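Local structure of uncharacterized protein (Pyrococcus horikoshii, 2CYJ) at residues 25-30 with 57-62; 48-53 with 77-82; 63-68 with 110-115. The protein is of unknown function but belongs to the DUF498/DUF598 (Mth938-like) family and has a compact alpha/beta fold. All coordinates share one frame; numbering follows the deposited sequence.

Contact 3, between strands 63-68 and 110-115, lies about 3 Å from the centre of the chain and forms the middle of the mixed five-stranded sheet. Contacts 1 and 2 sit farther out, their centres about 11 and 13 Å from that of contact 3 and about 17 Å from each other. In contact 1, the loop leading into strand 63-68 meets the turn between strands 22-24 and 30-32 at one end of the sheet, touching strand 110-115 at Ile-110 and Leu-111. In contact 2, helices 50-54 and 78-83 meet, with Leu-48 and Leu-53 packed on Ile-113. Contacts 1 and 2 interleave along the sequence and contact 3 closes last; both outer contacts pack onto the central strand pair.

Contact 1: 25-30 with 57-62; sequences YPSGRI and LVEDFD
Glu-59 reaches the turn at 25-28 with its carboxylate, and both oxygens are taken by Ser-27 through their syn lone pairs. The backbone N of Ser-27 donates to Glu-59 OE2 (2.9 Å), while Ser-27 OG gives the shorter bond, 2.7 Å to Glu-59 OE1. The glutamate chain, extended beyond CG (chi2 178°), carries the group there.

Arg-29 adds a weaker, charge-only attraction: its NH1 stands 3.8 Å from Glu-59 OE1, a long salt bridge with the oxygen well out of the guanidinium plane and the two flat groups 79° apart. A water bridges the two, accepting from Arg-29 NH1 and donating to Glu-59 OE1. With the carboxylate lost to an alanine here, Ser-27 N and OG would probably be left without the oxygen each one uses, and Arg-29 without its nearby negative charge.

Apolar contacts flank this polar grip. Pro-26 CG lies 3.8 Å from Phe-61 CB, and Tyr-25 CE1 is 4.1 Å from Val-58 CB.

The type I turn Tyr-25 to Gly-28 links strands 22-24 and 30-32, and the loop after helix 50-54 runs past it into strand 63-68; Tyr-25 and Phe-61 both rest on Leu-111 of strand 110-115.

Contact 2: 48-53 with 77-82; sequences LDPEEL and LPESKK
Ser-80, Pro-50 and Leu-77 have the most surface buried here, and Ser-80, with the largest share, is buried between the two helix starts. Its OG, beside its own backbone N and anti to the carbonyl carbon (chi1 -63°), donates to Leu-48 O at 2.8 Å. The same oxygen takes a second bond from Leu-77 N, 3.1 Å long and nearly straight at 173°. The two donors come to Leu-48 O from opposite faces of its carbonyl plane, each tilted out of it, so the oxygen is held by a hydroxyl on one face and a backbone amide on the other. The hydroxyl also comes close to the proline: Ser-80 OG is 2.9 Å from Pro-50 N, a packing contact, since that nitrogen has no hydrogen to share.

Pro-50 turns its ring toward the other helix and meets it with CG and CD. Its CG lies 3.8 Å from Glu-79 CB, the two side chains crossing at a slant, and its CD is 3.3 Å from Ser-80 OG. One turn further on, Leu-53 brings CD2 to 3.5 Å from Ser-80 O.

Leu-77 sends its CD1 branch to Asp-49 CB, 3.6 Å away, packing against the aliphatic part of that residue. Asp-49 is the N-cap of helix 50-54, its OD1 accepting from Glu-52 N, and Leu-77 holds the matching N-cap position of helix 78-83. The start of helix 50-54 thus lies against the first turn of helix 78-83, with Pro-50 nearest Ser-80.

The short parallel strands 47-48 and 75-76 lead into these helices, and the pairing is carried on by Leu-77 N and Leu-48 O. Helix 36-42 touches Asp-49 and Leu-77, while Leu-48 and Leu-53 rest on Ile-113 of strand 110-115.

Contact 3: 63-68 with 110-115; sequences VLLVGT and ILAIIH
Val-63 O accepts from Leu-111 N at 2.9 Å, the first of five backbone bonds that pass alternately between the two strands. Leu-65 uses both its polar atoms in this direction: its N donates to Leu-111 O (2.8 Å) and its O accepts from Ile-113 N. Gly-67 does the same one step on, its N donating to Ile-113 O and its O accepting from His-115 N. Leu-111 and Ile-113 therefore also spend both N and O on strand 63-68. The first four bonds meet their oxygens nearly end-on; the last comes in at a wider tilt at Gly-67 O, its donor 21° from the carbonyl plane. CA-H groups lean on four of the acceptors as well, the shortest being Ala-112 CA to Leu-65 O at 3.1 Å.

This is parallel beta pairing, with the strand axes 15° apart, at the middle of a mixed five-stranded sheet. Leu-64 and Val-66 turn their backbone N and O the other way, to strand 88-92, so strand 63-68 is bonded on both edges through these residues. Strands 88-92 and 110-115, joined by helix 94-104, both run parallel to it, a beta-alpha-beta crossover.

Side chains divide between the two faces. On one, Leu-64 lies alongside Leu-111; its CG is anti to the backbone N (chi1 169°), which brings CD1 to 3.9 Å from Leu-111 CD2, and that same CD1 is 3.9 Å from Ile-113 CD1. On the other, covered by helix 94-104, Val-63 CB sits 4.1 Å from Ile-110 CG1. A side chain at Gly-67 would project to that face as well, close against Ile-114 CD1. At the strand end, the buried His-115 has its ND1 hydrogen-bonded to Asp-21 OD2, and its O accepts from Thr-94 OG1.

Contact 1: 25-30 with 57-62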
ATOM      1  N   TYR A  25       3.223  -5.018   6.015  1.00  4.54           N
ATOM      2  CA  TYR A  25       4.456  -5.714   5.675  1.00  4.81           C
ATOM      3  C   TYR A  25       4.213  -7.203   5.457  1.00  5.19           C
ATOM      4  O   TYR A  25       3.209  -7.746   5.905  1.00  5.19           O
ATOM      5  CB  TYR A  25       5.476  -5.484   6.790  1.00  5.52           C
ATOM      6  CG  TYR A  25       5.932  -4.048   6.819  1.00  8.68           C
ATOM      7  CD1 TYR A  25       6.961  -3.623   5.983  1.00  8.28           C
ATOM      8  CD2 TYR A  25       5.278  -3.093   7.602  1.00  6.13           C
ATOM      9  CE1 TYR A  25       7.332  -2.295   5.913  1.00  9.62           C
ATOM     10  CE2 TYR A  25       5.646  -1.738   7.536  1.00  9.21           C
ATOM     11  CZ  TYR A  25       6.678  -1.358   6.681  1.00  9.49           C
ATOM     12  OH  TYR A  25       7.067  -0.041   6.573  1.00 13.48           O
ATOM     13  N   PRO A  26       5.133  -7.886   4.752  1.00  5.19           N
ATOM     14  CA  PRO A  26       5.005  -9.324   4.478  1.00  6.64           C
ATOM     15  C   PRO A  26       4.695 -10.179   5.701  1.00  6.22           C
ATOM     16  O   PRO A  26       3.989 -11.184   5.593  1.00  7.10           O
ATOM     17  CB  PRO A  26       6.359  -9.681   3.864  1.00  5.46           C
ATOM     18  CG  PRO A  26       6.716  -8.444   3.131  1.00  6.43           C
ATOM     19  CD  PRO A  26       6.320  -7.330   4.078  1.00  4.28           C
ATOM     20  N   SER A  27       5.244  -9.785   6.847  1.00  5.52           N
ATOM     21  CA  SER A  27       5.047 -10.492   8.111  1.00  4.36           C
ATOM     22  C   SER A  27       3.676 -10.252   8.709  1.00  5.90           C
ATOM     23  O   SER A  27       3.295 -10.924   9.662  1.00  7.43           O
ATOM     24  CB  SER A  27       6.074 -10.029   9.143  1.00  4.89           C
ATOM     25  OG  SER A  27       5.904  -8.642   9.417  1.00  8.31           O
ATOM     26  N   GLY A  28       2.951  -9.273   8.182  1.00  4.64           N
ATOM     27  CA  GLY A  28       1.644  -8.973   8.737  1.00  5.11           C
ATOM     28  C   GLY A  28       1.688  -7.774   9.667  1.00  5.23           C
ATOM     29  O   GLY A  28       0.655  -7.348  10.179  1.00  6.46           O
ATOM     30  N   ARG A  29       2.881  -7.236   9.913  1.00  6.49           N
ATOM     31  CA  ARG A  29       2.997  -6.048  10.754  1.00  6.55           C
ATOM     32  C   ARG A  29       2.331  -4.906   9.990  1.00  6.09           C
ATOM     33  O   ARG A  29       2.444  -4.816   8.765  1.00  6.04           O
ATOM     34  CB  ARG A  29       4.463  -5.710  11.007  1.00 10.28           C
ATOM     35  CG  ARG A  29       5.150  -6.687  11.936  1.00 18.96           C
ATOM     36  CD  ARG A  29       6.636  -6.421  12.024  1.00 21.50           C
ATOM     37  NE  ARG A  29       7.296  -7.456  12.809  1.00 30.56           N
ATOM     38  CZ  ARG A  29       8.614  -7.621  12.879  1.00 34.90           C
ATOM     39  NH1 ARG A  29       9.422  -6.812  12.207  1.00 40.79           N
ATOM     40  NH2 ARG A  29       9.120  -8.599  13.616  1.00 38.78           N
ATOM     41  N   ILE A  30       1.628  -4.044  10.714  1.00  6.57           N
ATOM     42  CA  ILE A  30       0.946  -2.910  10.101  1.00  7.91           C
ATOM     43  C   ILE A  30       1.464  -1.601  10.683  1.00 10.89           C
ATOM     44  O   ILE A  30       1.626  -1.473  11.900  1.00 11.72           O
ATOM     45  CB  ILE A  30      -0.581  -2.973  10.341  1.00  7.05           C
ATOM     46  CG1 ILE A  30      -1.153  -4.269   9.763  1.00 10.32           C
ATOM     47  CG2 ILE A  30      -1.259  -1.761   9.702  1.00 11.00           C
ATOM     48  CD1 ILE A  30      -2.629  -4.462  10.059  1.00 12.04           C
ATOM     49  N   LEU A  57      11.065  -0.373   2.686  1.00  4.65           N
ATOM     50  CA  LEU A  57      11.931  -1.493   2.322  1.00  4.59           C
ATOM     51  C   LEU A  57      12.603  -1.967   3.612  1.00  6.30           C
ATOM     52  O   LEU A  57      13.777  -1.675   3.892  1.00  7.26           O
ATOM     53  CB  LEU A  57      12.965  -1.036   1.293  1.00  6.28           C
ATOM     54  CG  LEU A  57      12.322  -0.389   0.063  1.00  6.76           C
ATOM     55  CD1 LEU A  57      13.427  -0.016  -0.912  1.00  9.17           C
ATOM     56  CD2 LEU A  57      11.336  -1.342  -0.603  1.00  8.48           C
ATOM     57  N   VAL A  58      11.831  -2.710   4.396  1.00  5.47           N
ATOM     58  CA  VAL A  58      12.256  -3.201   5.706  1.00  7.79           C
ATOM     59  C   VAL A  58      12.335  -4.721   5.760  1.00  6.52           C
ATOM     60  O   VAL A  58      13.229  -5.280   6.399  1.00  8.56           O
ATOM     61  CB  VAL A  58      11.272  -2.688   6.790  1.00 12.72           C
ATOM     62  CG1 VAL A  58      11.666  -3.200   8.157  1.00 13.49           C
ATOM     63  CG2 VAL A  58      11.254  -1.156   6.784  1.00 15.52           C
ATOM     64  N   GLU A  59      11.376  -5.381   5.114  1.00  5.49           N
ATOM     65  CA  GLU A  59      11.347  -6.834   5.033  1.00  5.37           C
ATOM     66  C   GLU A  59      11.446  -7.197   3.559  1.00  5.43           C
ATOM     67  O   GLU A  59      10.997  -6.440   2.690  1.00  6.72           O
ATOM     68  CB  GLU A  59      10.032  -7.394   5.587  1.00  5.24           C
ATOM     69  CG  GLU A  59       9.784  -7.069   7.043  1.00  5.28           C
ATOM     70  CD  GLU A  59       8.449  -7.607   7.538  1.00  6.47           C
ATOM     71  OE1 GLU A  59       8.081  -7.293   8.690  1.00  7.99           O
ATOM     72  OE2 GLU A  59       7.774  -8.336   6.779  1.00  8.27           O
ATOM     73  N   ASP A  60      12.039  -8.353   3.279  1.00  6.90           N
ATOM     74  CA  ASP A  60      12.174  -8.835   1.912  1.00  8.77           C
ATOM     75  C   ASP A  60      10.764  -9.149   1.395  1.00  6.19           C
ATOM     76  O   ASP A  60       9.901  -9.606   2.152  1.00  8.00           O
ATOM     77  CB  ASP A  60      13.042 -10.098   1.907  1.00 15.05           C
ATOM     78  CG  ASP A  60      13.512 -10.487   0.520  1.00 24.65           C
ATOM     79  OD1 ASP A  60      13.866  -9.588  -0.264  1.00 24.39           O
ATOM     80  OD2 ASP A  60      13.549 -11.696   0.220  1.00 34.21           O
ATOM     81  N   PHE A  61      10.523  -8.892   0.116  1.00  5.87           N
ATOM     82  CA  PHE A  61       9.214  -9.167  -0.459  1.00  6.48           C
ATOM     83  C   PHE A  61       9.327  -9.519  -1.935  1.00  6.99           C
ATOM     84  O   PHE A  61      10.325  -9.199  -2.589  1.00  7.06           O
ATOM     85  CB  PHE A  61       8.267  -7.965  -0.252  1.00  7.19           C
ATOM     86  CG  PHE A  61       8.733  -6.687  -0.907  1.00  6.88           C
ATOM     87  CD1 PHE A  61       8.234  -6.299  -2.148  1.00  4.61           C
ATOM     88  CD2 PHE A  61       9.682  -5.879  -0.284  1.00  8.60           C
ATOM     89  CE1 PHE A  61       8.670  -5.119  -2.763  1.00  6.68           C
ATOM     90  CE2 PHE A  61      10.128  -4.705  -0.883  1.00  9.54           C
ATOM     91  CZ  PHE A  61       9.620  -4.323  -2.131  1.00  7.85           C
ATOM     92  N   ASP A  62       8.294 -10.190  -2.435  1.00  6.58           N
ATOM     93  CA  ASP A  62       8.209 -10.619  -3.827  1.00  5.08           C
ATOM     94  C   ASP A  62       7.272  -9.718  -4.610  1.00  5.65           C
ATOM     95  O   ASP A  62       7.464  -9.466  -5.801  1.00  5.60           O
ATOM     96  CB  ASP A  62       7.642 -12.042  -3.905  1.00  9.37           C
ATOM     97  CG  ASP A  62       8.460 -13.047  -3.122  1.00 10.15           C
ATOM     98  OD1 ASP A  62       9.682 -13.130  -3.371  1.00 12.52           O
ATOM     99  OD2 ASP A  62       7.878 -13.754  -2.265  1.00 10.36           O
TER
HETATM  100  O   HOH W   1       9.338  -5.431  10.000  1.00 27.68           O

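Contact 2: 48-53 with 77-82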
ATOM      1  N   LEU A  48       3.011   8.777  -5.200  1.00 11.82           N
ATOM      2  CA  LEU A  48       3.880   8.162  -4.205  1.00 10.57           C
ATOM      3  C   LEU A  48       5.308   8.195  -4.734  1.00  7.24           C
ATOM      4  O   LEU A  48       5.620   7.558  -5.741  1.00  8.92           O
ATOM      5  CB  LEU A  48       3.415   6.730  -3.924  1.00  8.04           C
ATOM      6  CG  LEU A  48       3.861   6.190  -2.561  1.00  9.80           C
ATOM      7  CD1 LEU A  48       2.902   5.097  -2.099  1.00 10.50           C
ATOM      8  CD2 LEU A  48       5.297   5.693  -2.641  1.00 11.02           C
ATOM      9  N   ASP A  49       6.183   8.939  -4.067  1.00  8.84           N
ATOM     10  CA  ASP A  49       7.533   9.042  -4.591  1.00 10.62           C
ATOM     11  C   ASP A  49       8.549   8.077  -3.995  1.00  9.94           C
ATOM     12  O   ASP A  49       8.289   7.415  -2.990  1.00  6.32           O
ATOM     13  CB  ASP A  49       8.035  10.499  -4.549  1.00 17.47           C
ATOM     14  CG  ASP A  49       8.319  11.002  -3.157  1.00 17.57           C
ATOM     15  OD1 ASP A  49       8.591  10.191  -2.251  1.00 16.10           O
ATOM     16  OD2 ASP A  49       8.301  12.240  -2.981  1.00 27.02           O
ATOM     17  N   PRO A  50       9.722   7.969  -4.631  1.00  8.21           N
ATOM     18  CA  PRO A  50      10.724   7.043  -4.107  1.00  8.27           C
ATOM     19  C   PRO A  50      11.229   7.300  -2.703  1.00  6.53           C
ATOM     20  O   PRO A  50      11.568   6.359  -1.995  1.00  7.65           O
ATOM     21  CB  PRO A  50      11.822   7.080  -5.174  1.00  9.06           C
ATOM     22  CG  PRO A  50      11.695   8.442  -5.750  1.00 11.17           C
ATOM     23  CD  PRO A  50      10.202   8.632  -5.855  1.00 10.32           C
ATOM     24  N   GLU A  51      11.285   8.561  -2.293  1.00  6.87           N
ATOM     25  CA  GLU A  51      11.733   8.877  -0.944  1.00  6.67           C
ATOM     26  C   GLU A  51      10.800   8.230   0.071  1.00  6.46           C
ATOM     27  O   GLU A  51      11.237   7.790   1.138  1.00  9.27           O
ATOM     28  CB  GLU A  51      11.763  10.392  -0.722  1.00  8.21           C
ATOM     29  CG  GLU A  51      12.860  11.118  -1.502  1.00 19.47           C
ATOM     30  CD  GLU A  51      12.487  11.442  -2.949  1.00 24.88           C
ATOM     31  OE1 GLU A  51      11.383  11.074  -3.407  1.00 22.13           O
ATOM     32  OE2 GLU A  51      13.314  12.081  -3.634  1.00 27.09           O
ATOM     33  N   GLU A  52       9.510   8.176  -0.252  1.00  5.33           N
ATOM     34  CA  GLU A  52       8.568   7.554   0.660  1.00  4.24           C
ATOM     35  C   GLU A  52       8.671   6.031   0.570  1.00  4.81           C
ATOM     36  O   GLU A  52       8.773   5.351   1.590  1.00  5.40           O
ATOM     37  CB  GLU A  52       7.118   7.981   0.367  1.00  4.48           C
ATOM     38  CG  GLU A  52       6.136   7.333   1.364  1.00  5.34           C
ATOM     39  CD  GLU A  52       4.662   7.530   1.051  1.00  6.26           C
ATOM     40  OE1 GLU A  52       3.848   6.776   1.630  1.00  6.56           O
ATOM     41  OE2 GLU A  52       4.312   8.420   0.251  1.00  7.46           O
ATOM     42  N   LEU A  53       8.644   5.489  -0.646  1.00  5.64           N
ATOM     43  CA  LEU A  53       8.701   4.040  -0.810  1.00  5.70           C
ATOM     44  C   LEU A  53       9.918   3.387  -0.156  1.00  5.69           C
ATOM     45  O   LEU A  53       9.823   2.299   0.407  1.00  4.63           O
ATOM     46  CB  LEU A  53       8.648   3.673  -2.297  1.00  5.00           C
ATOM     47  CG  LEU A  53       8.669   2.184  -2.659  1.00  4.63           C
ATOM     48  CD1 LEU A  53       7.549   1.437  -1.926  1.00  7.94           C
ATOM     49  CD2 LEU A  53       8.514   2.043  -4.162  1.00  7.71           C
ATOM     50  N   LEU A  77       5.167   6.938  -8.783  1.00 10.39           N
ATOM     51  CA  LEU A  77       5.908   7.706  -9.769  1.00 14.45           C
ATOM     52  C   LEU A  77       6.831   6.724 -10.485  1.00 12.98           C
ATOM     53  O   LEU A  77       7.121   5.641  -9.974  1.00 11.25           O
ATOM     54  CB  LEU A  77       6.734   8.800  -9.094  1.00 12.82           C
ATOM     55  CG  LEU A  77       5.972  10.048  -8.650  1.00 16.98           C
ATOM     56  CD1 LEU A  77       6.919  10.997  -7.941  1.00 19.66           C
ATOM     57  CD2 LEU A  77       5.348  10.727  -9.871  1.00 16.89           C
ATOM     58  N   PRO A  78       7.290   7.078 -11.691  1.00 14.39           N
ATOM     59  CA  PRO A  78       8.185   6.190 -12.436  1.00 14.36           C
ATOM     60  C   PRO A  78       9.431   5.794 -11.633  1.00 10.96           C
ATOM     61  O   PRO A  78       9.868   4.641 -11.670  1.00 10.76           O
ATOM     62  CB  PRO A  78       8.526   7.019 -13.670  1.00 12.53           C
ATOM     63  CG  PRO A  78       7.252   7.784 -13.904  1.00 16.22           C
ATOM     64  CD  PRO A  78       6.893   8.239 -12.507  1.00 15.69           C
ATOM     65  N   GLU A  79       9.984   6.756 -10.899  1.00 13.80           N
ATOM     66  CA  GLU A  79      11.177   6.537 -10.088  1.00 14.43           C
ATOM     67  C   GLU A  79      10.886   5.557  -8.953  1.00 10.70           C
ATOM     68  O   GLU A  79      11.773   4.829  -8.507  1.00 11.53           O
ATOM     69  CB  GLU A  79      11.667   7.875  -9.525  1.00 19.73           C
ATOM     70  CG  GLU A  79      11.642   9.019 -10.543  1.00 30.66           C
ATOM     71  CD  GLU A  79      10.224   9.403 -10.962  1.00 26.25           C
ATOM     72  OE1 GLU A  79       9.428   9.787 -10.086  1.00 36.07           O
ATOM     73  OE2 GLU A  79       9.909   9.318 -12.167  1.00 36.87           O
ATOM     74  N   SER A  80       9.641   5.528  -8.486  1.00 11.87           N
ATOM     75  CA  SER A  80       9.279   4.599  -7.422  1.00  8.82           C
ATOM     76  C   SER A  80       9.225   3.206  -8.017  1.00  8.40           C
ATOM     77  O   SER A  80       9.710   2.239  -7.421  1.00  8.72           O
ATOM     78  CB  SER A  80       7.926   4.963  -6.822  1.00  9.25           C
ATOM     79  OG  SER A  80       7.998   6.239  -6.221  1.00 10.05           O
ATOM     80  N   LYS A  81       8.637   3.103  -9.204  1.00 10.77           N
ATOM     81  CA  LYS A  81       8.546   1.818  -9.877  1.00  9.51           C
ATOM     82  C   LYS A  81       9.941   1.278 -10.171  1.00 10.36           C
ATOM     83  O   LYS A  81      10.171   0.071 -10.101  1.00 10.81           O
ATOM     84  CB  LYS A  81       7.720   1.945 -11.163  1.00 12.49           C
ATOM     85  CG  LYS A  81       6.229   2.113 -10.877  1.00 16.22           C
ATOM     86  CD  LYS A  81       5.371   2.136 -12.132  1.00 23.10           C
ATOM     87  CE  LYS A  81       5.518   3.445 -12.886  1.00 23.61           C
ATOM     88  NZ  LYS A  81       4.423   3.641 -13.884  1.00 29.97           N
ATOM     89  N   LYS A  82      10.875   2.173 -10.478  1.00 10.67           N
ATOM     90  CA  LYS A  82      12.246   1.764 -10.773  1.00 14.85           C
ATOM     91  C   LYS A  82      12.883   1.097  -9.550  1.00 13.72           C
ATOM     92  O   LYS A  82      13.629   0.123  -9.666  1.00 14.48           O
ATOM     93  CB  LYS A  82      13.073   2.986 -11.182  1.00 17.32           C
ATOM     94  CG  LYS A  82      14.505   2.675 -11.603  1.00 21.62           C
ATOM     95  CD  LYS A  82      14.559   2.113 -13.011  1.00 29.59           C
ATOM     96  CE  LYS A  82      16.000   1.914 -13.461  1.00 31.25           C
ATOM     97  NZ  LYS A  82      16.079   1.421 -14.862  1.00 35.10           N
TER

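Contact 3: 63-68 with 110-115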
ATOM      1  N   VAL A  63       6.257  -9.230  -3.913  1.00  5.27           N
ATOM      2  CA  VAL A  63       5.213  -8.435  -4.520  1.00  5.92           C
ATOM      3  C   VAL A  63       4.956  -7.132  -3.794  1.00  4.22           C
ATOM      4  O   VAL A  63       4.882  -7.130  -2.569  1.00  5.73           O
ATOM      5  CB  VAL A  63       3.876  -9.222  -4.480  1.00  5.06           C
ATOM      6  CG1 VAL A  63       2.743  -8.392  -5.083  1.00  6.36           C
ATOM      7  CG2 VAL A  63       4.016 -10.555  -5.201  1.00 10.02           C
ATOM      8  N   LEU A  64       4.855  -6.037  -4.545  1.00  5.08           N
ATOM      9  CA  LEU A  64       4.463  -4.747  -3.974  1.00  2.59           C
ATOM     10  C   LEU A  64       3.040  -4.551  -4.497  1.00  6.17           C
ATOM     11  O   LEU A  64       2.811  -4.494  -5.713  1.00  7.50           O
ATOM     12  CB  LEU A  64       5.329  -3.571  -4.458  1.00  5.44           C
ATOM     13  CG  LEU A  64       4.729  -2.207  -4.049  1.00  4.37           C
ATOM     14  CD1 LEU A  64       4.756  -2.028  -2.529  1.00  8.05           C
ATOM     15  CD2 LEU A  64       5.485  -1.082  -4.731  1.00  7.21           C
ATOM     16  N   LEU A  65       2.085  -4.483  -3.575  1.00  5.74           N
ATOM     17  CA  LEU A  65       0.681  -4.295  -3.920  1.00  3.87           C
ATOM     18  C   LEU A  65       0.238  -2.930  -3.422  1.00  5.14           C
ATOM     19  O   LEU A  65       0.341  -2.621  -2.233  1.00  6.62           O
ATOM     20  CB  LEU A  65      -0.170  -5.405  -3.291  1.00  4.67           C
ATOM     21  CG  LEU A  65      -1.693  -5.413  -3.521  1.00  9.66           C
ATOM     22  CD1 LEU A  65      -2.375  -4.473  -2.539  0.50 14.02           C
ATOM     23  CD2 LEU A  65      -2.009  -5.060  -4.964  0.50 14.91           C
ATOM     24  N   VAL A  66      -0.239  -2.101  -4.340  1.00  5.09           N
ATOM     25  CA  VAL A  66      -0.690  -0.770  -3.967  1.00  4.36           C
ATOM     26  C   VAL A  66      -2.183  -0.591  -4.188  1.00  5.41           C
ATOM     27  O   VAL A  66      -2.679  -0.815  -5.295  1.00  7.01           O
ATOM     28  CB  VAL A  66       0.049   0.340  -4.778  1.00  3.99           C
ATOM     29  CG1 VAL A  66      -0.381   1.730  -4.300  1.00  4.36           C
ATOM     30  CG2 VAL A  66       1.566   0.181  -4.634  1.00  7.17           C
ATOM     31  N   GLY A  67      -2.885  -0.229  -3.115  1.00  4.70           N
ATOM     32  CA  GLY A  67      -4.308   0.083  -3.170  1.00  4.62           C
ATOM     33  C   GLY A  67      -4.263   1.575  -3.478  1.00  4.91           C
ATOM     34  O   GLY A  67      -3.910   2.398  -2.620  1.00  4.48           O
ATOM     35  N   THR A  68      -4.628   1.921  -4.709  1.00  4.97           N
ATOM     36  CA  THR A  68      -4.529   3.287  -5.208  1.00  4.63           C
ATOM     37  C   THR A  68      -5.632   4.253  -4.834  1.00  4.77           C
ATOM     38  O   THR A  68      -5.763   5.314  -5.451  1.00  4.47           O
ATOM     39  CB  THR A  68      -4.403   3.238  -6.735  1.00  4.77           C
ATOM     40  OG1 THR A  68      -5.534   2.540  -7.265  1.00  5.89           O
ATOM     41  CG2 THR A  68      -3.123   2.496  -7.143  1.00  7.12           C
ATOM     42  N   ILE A 110       4.258 -10.429   0.450  1.00  6.25           N
ATOM     43  CA  ILE A 110       3.665  -9.213  -0.060  1.00  5.25           C
ATOM     44  C   ILE A 110       3.779  -7.985   0.828  1.00  5.04           C
ATOM     45  O   ILE A 110       3.459  -8.036   2.021  1.00  5.29           O
ATOM     46  CB  ILE A 110       2.168  -9.449  -0.337  1.00  8.21           C
ATOM     47  CG1 ILE A 110       1.983 -10.734  -1.152  1.00 10.15           C
ATOM     48  CG2 ILE A 110       1.590  -8.277  -1.089  1.00  7.62           C
ATOM     49  CD1 ILE A 110       0.553 -11.234  -1.181  1.00 13.94           C
ATOM     50  N   LEU A 111       4.247  -6.894   0.224  1.00  4.30           N
ATOM     51  CA  LEU A 111       4.336  -5.589   0.878  1.00  3.94           C
ATOM     52  C   LEU A 111       3.162  -4.804   0.276  1.00  3.45           C
ATOM     53  O   LEU A 111       3.071  -4.657  -0.946  1.00  4.90           O
ATOM     54  CB  LEU A 111       5.651  -4.887   0.532  1.00  3.23           C
ATOM     55  CG  LEU A 111       5.751  -3.424   0.996  1.00  5.06           C
ATOM     56  CD1 LEU A 111       5.650  -3.311   2.525  1.00  5.91           C
ATOM     57  CD2 LEU A 111       7.079  -2.852   0.500  1.00  5.74           C
ATOM     58  N   ALA A 112       2.253  -4.309   1.112  1.00  3.75           N
ATOM     59  CA  ALA A 112       1.102  -3.576   0.592  1.00  2.75           C
ATOM     60  C   ALA A 112       1.021  -2.156   1.122  1.00  4.75           C
ATOM     61  O   ALA A 112       1.232  -1.927   2.305  1.00  6.01           O
ATOM     62  CB  ALA A 112      -0.199  -4.319   0.944  1.00  4.50           C
ATOM     63  N   ILE A 113       0.740  -1.205   0.236  1.00  3.06           N
ATOM     64  CA  ILE A 113       0.577   0.196   0.632  1.00  2.40           C
ATOM     65  C   ILE A 113      -0.869   0.482   0.266  1.00  3.14           C
ATOM     66  O   ILE A 113      -1.268   0.359  -0.901  1.00  3.79           O
ATOM     67  CB  ILE A 113       1.523   1.124  -0.138  1.00  3.04           C
ATOM     68  CG1 ILE A 113       2.975   0.728   0.154  1.00  4.65           C
ATOM     69  CG2 ILE A 113       1.271   2.575   0.273  1.00  6.06           C
ATOM     70  CD1 ILE A 113       3.992   1.409  -0.745  1.00  7.05           C
ATOM     71  N   ILE A 114      -1.654   0.832   1.275  1.00  2.86           N
ATOM     72  CA  ILE A 114      -3.081   1.046   1.095  1.00  4.89           C
ATOM     73  C   ILE A 114      -3.548   2.479   1.307  1.00  3.26           C
ATOM     74  O   ILE A 114      -3.459   3.017   2.418  1.00  5.48           O
ATOM     75  CB  ILE A 114      -3.861   0.138   2.080  1.00  5.48           C
ATOM     76  CG1 ILE A 114      -3.373  -1.318   1.960  1.00  5.15           C
ATOM     77  CG2 ILE A 114      -5.363   0.274   1.850  1.00  6.24           C
ATOM     78  CD1 ILE A 114      -3.629  -1.991   0.604  1.00  6.32           C
ATOM     79  N   HIS A 115      -4.056   3.084   0.238  1.00  4.00           N
ATOM     80  CA  HIS A 115      -4.575   4.441   0.289  1.00  3.30           C
ATOM     81  C   HIS A 115      -6.090   4.291   0.456  1.00  3.46           C
ATOM     82  O   HIS A 115      -6.768   3.710  -0.397  1.00  4.75           O
ATOM     83  CB  HIS A 115      -4.213   5.165  -1.006  1.00  3.77           C
ATOM     84  CG  HIS A 115      -4.645   6.596  -1.037  1.00  3.03           C
ATOM     85  ND1 HIS A 115      -4.317   7.492  -0.050  1.00  9.21           N
ATOM     86  CD2 HIS A 115      -5.374   7.286  -1.949  1.00  3.95           C
ATOM     87  CE1 HIS A 115      -4.821   8.677  -0.352  1.00  6.12           C
ATOM     88  NE2 HIS A 115      -5.467   8.578  -1.498  1.00 12.41           N
TER